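Local coordinates for conserved hypothetical protein TM0613 (Thermotoga maritima, PDB 1O3U) that is of unknown function but carries a helical HEPN domain, a type often associated with nucleotidyltransferases, and assembles as a two-chain complex, at residues D18-A23 / N119-I124. Residues are numbered along the deposited sequence; the frame is centred on the assembly and turned at random.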
loop_
_atom_site.group_PDB
_atom_site.type_symbol
_atom_site.label_atom_id
_atom_site.label_comp_id
_atom_site.label_asym_id
_atom_site.label_seq_id
_atom_site.Cartn_x
_atom_site.Cartn_y
_atom_site.Cartn_z
ATOM N N ASP A 18 5.273 -7.723 1.309
ATOM C CA ASP A 18 6.084 -6.610 0.826
ATOM C C ASP A 18 5.839 -5.346 1.638
ATOM O O ASP A 18 6.803 -4.668 1.979
ATOM C CB ASP A 18 5.830 -6.301 -0.642
ATOM C CG ASP A 18 6.323 -7.382 -1.563
ATOM O OD1 ASP A 18 7.047 -8.299 -1.106
ATOM O OD2 ASP A 18 6.021 -7.387 -2.781
ATOM N N ASP A 19 4.567 -5.003 1.902
ATOM C CA ASP A 19 4.246 -3.894 2.812
ATOM C C ASP A 19 4.916 -4.060 4.206
ATOM O O ASP A 19 5.404 -3.101 4.801
ATOM C CB ASP A 19 2.733 -3.761 3.039
ATOM C CG ASP A 19 1.992 -3.174 1.841
ATOM O OD1 ASP A 19 2.610 -2.540 0.938
ATOM O OD2 ASP A 19 0.750 -3.256 1.779
ATOM N N LEU A 20 4.895 -5.278 4.732
ATOM C CA LEU A 20 5.537 -5.562 6.018
ATOM C C LEU A 20 7.047 -5.276 5.920
ATOM O O LEU A 20 7.615 -4.647 6.799
ATOM C CB LEU A 20 5.296 -7.004 6.471
ATOM C CG LEU A 20 5.757 -7.337 7.901
ATOM C CD1 LEU A 20 5.024 -6.528 8.906
ATOM C CD2 LEU A 20 5.662 -8.829 8.208
ATOM N N GLU A 21 7.683 -5.727 4.841
ATOM C CA GLU A 21 9.106 -5.486 4.658
ATOM C C GLU A 21 9.372 -3.997 4.554
ATOM O O GLU A 21 10.342 -3.499 5.132
ATOM C CB GLU A 21 9.634 -6.211 3.450
ATOM C CG GLU A 21 11.143 -6.221 3.387
ATOM C CD GLU A 21 11.817 -7.165 4.392
ATOM O OE1 GLU A 21 11.154 -7.970 5.121
ATOM O OE2 GLU A 21 13.061 -7.072 4.467
ATOM N N HIS A 22 8.497 -3.289 3.845
ATOM C CA HIS A 22 8.554 -1.823 3.765
ATOM C C HIS A 22 8.510 -1.212 5.163
ATOM O O HIS A 22 9.318 -0.342 5.498
ATOM C CB HIS A 22 7.423 -1.234 2.927
ATOM C CG HIS A 22 7.735 0.119 2.325
ATOM N ND1 HIS A 22 6.881 0.754 1.445
ATOM C CD2 HIS A 22 8.821 0.925 2.437
ATOM C CE1 HIS A 22 7.426 1.897 1.059
ATOM N NE2 HIS A 22 8.602 2.016 1.634
ATOM N N ALA A 23 7.546 -1.645 5.980
ATOM C CA ALA A 23 7.412 -1.149 7.339
ATOM C C ALA A 23 8.704 -1.355 8.165
ATOM O O ALA A 23 9.114 -0.472 8.922
ATOM C CB ALA A 23 6.288 -1.814 8.008
ATOM N N ASN A 119 4.884 -5.507 14.633
ATOM C CA ASN A 119 4.632 -6.835 15.145
ATOM C C ASN A 119 3.178 -7.258 14.987
ATOM O O ASN A 119 2.896 -8.400 14.669
ATOM C CB ASN A 119 5.048 -6.975 16.601
ATOM C CG ASN A 119 6.540 -6.861 16.788
ATOM O OD1 ASN A 119 7.328 -6.979 15.824
ATOM N ND2 ASN A 119 6.958 -6.616 18.058
ATOM N N TYR A 120 2.266 -6.339 15.243
ATOM C CA TYR A 120 0.836 -6.630 15.109
ATOM C C TYR A 120 0.519 -7.012 13.678
ATOM O O TYR A 120 -0.241 -7.940 13.470
ATOM C CB TYR A 120 -0.036 -5.451 15.492
ATOM C CG TYR A 120 -0.025 -5.073 16.954
ATOM C CD1 TYR A 120 0.564 -5.885 17.902
ATOM C CD2 TYR A 120 -0.696 -3.921 17.393
ATOM C CE1 TYR A 120 0.569 -5.532 19.241
ATOM C CE2 TYR A 120 -0.716 -3.583 18.701
ATOM C CZ TYR A 120 -0.081 -4.387 19.633
ATOM O OH TYR A 120 -0.101 -4.039 20.960
ATOM N N ALA A 121 1.071 -6.287 12.709
ATOM C CA ALA A 121 0.786 -6.572 11.312
ATOM C C ALA A 121 1.343 -7.962 10.941
ATOM O O ALA A 121 0.680 -8.770 10.300
ATOM C CB ALA A 121 1.390 -5.522 10.427
ATOM N N GLU A 122 2.565 -8.224 11.366
ATOM C CA GLU A 122 3.145 -9.524 11.214
ATOM C C GLU A 122 2.319 -10.676 11.821
ATOM O O GLU A 122 2.155 -11.723 11.188
ATOM C CB GLU A 122 4.556 -9.523 11.773
ATOM C CG GLU A 122 5.333 -10.804 11.485
ATOM C CD GLU A 122 6.836 -10.540 11.527
ATOM O OE1 GLU A 122 7.288 -9.785 12.423
ATOM O OE2 GLU A 122 7.564 -11.029 10.657
ATOM N N LYS A 123 1.805 -10.470 13.031
ATOM C CA LYS A 123 0.920 -11.402 13.669
ATOM C C LYS A 123 -0.320 -11.686 12.843
ATOM O O LYS A 123 -0.710 -12.841 12.650
ATOM C CB LYS A 123 0.572 -10.844 15.047
ATOM C CG LYS A 123 0.246 -11.788 16.057
ATOM C CD LYS A 123 0.524 -11.116 17.431
ATOM C CE LYS A 123 0.275 -12.015 18.545
ATOM N NZ LYS A 123 -0.100 -11.258 19.759
ATOM N N ILE A 124 -0.939 -10.622 12.325
ATOM C CA ILE A 124 -2.104 -10.774 11.489
ATOM C C ILE A 124 -1.775 -11.520 10.195
ATOM O O ILE A 124 -2.546 -12.441 9.769
ATOM C CB ILE A 124 -2.762 -9.394 11.244
ATOM C CG1 ILE A 124 -3.427 -8.900 12.538
ATOM C CG2 ILE A 124 -3.805 -9.473 10.125
ATOM C CD1 ILE A 124 -3.895 -7.425 12.515
#
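L20 and E122 are the nearest residues of segments 18-23 and 119-124, which run in broadly opposite senses, their CA atoms 7.0 Å apart. L20, on helix 11-28, supplies the whole contact from segment 18-23. Its CB leaves the helix toward the partner, and because CG lies anti to the backbone N (chi1 -172°), the forked end reaches across to helix 104-132. Of the two methyls, CD1 sits against the backbone where A121 meets E122, 4.1 Å from A121 CB and 3.9 Å from E122 N, while CD2 lies along the E122 side chain, 3.8 Å from its CB and equally close to its CG. The two longer side chains cross at about a right angle, which lays a leucine methyl over the glutamate's hydrocarbon part.

Each residue type fits its place. Leucine is a branched apolar chain that can touch two neighbouring residues at once; alanine, with a single methyl, lets CD1 come near the backbone. Glutamate suits the border of the buried surface, since its CB and CG join the apolar packing while its carboxylate can still pair with a charge. L20 CD2 also flanks that carboxylate, 3.8 Å from E122 OE2, the oxygen that makes a salt bridge with K24, one turn beyond L20 on the same helix; R126 adds a long, weak ion pair.

L20 also touches I125, and A23 meets V118, extending the apolar seam along both helices. On other faces of helix 11-28, D19 pairs with K45 of helix 32-54, and H22 stacks on H22 of the second subunit. Such side-chain packing between antiparallel helices is characteristic of the helical bundle of the HEPN domain, here joining its first and last helices.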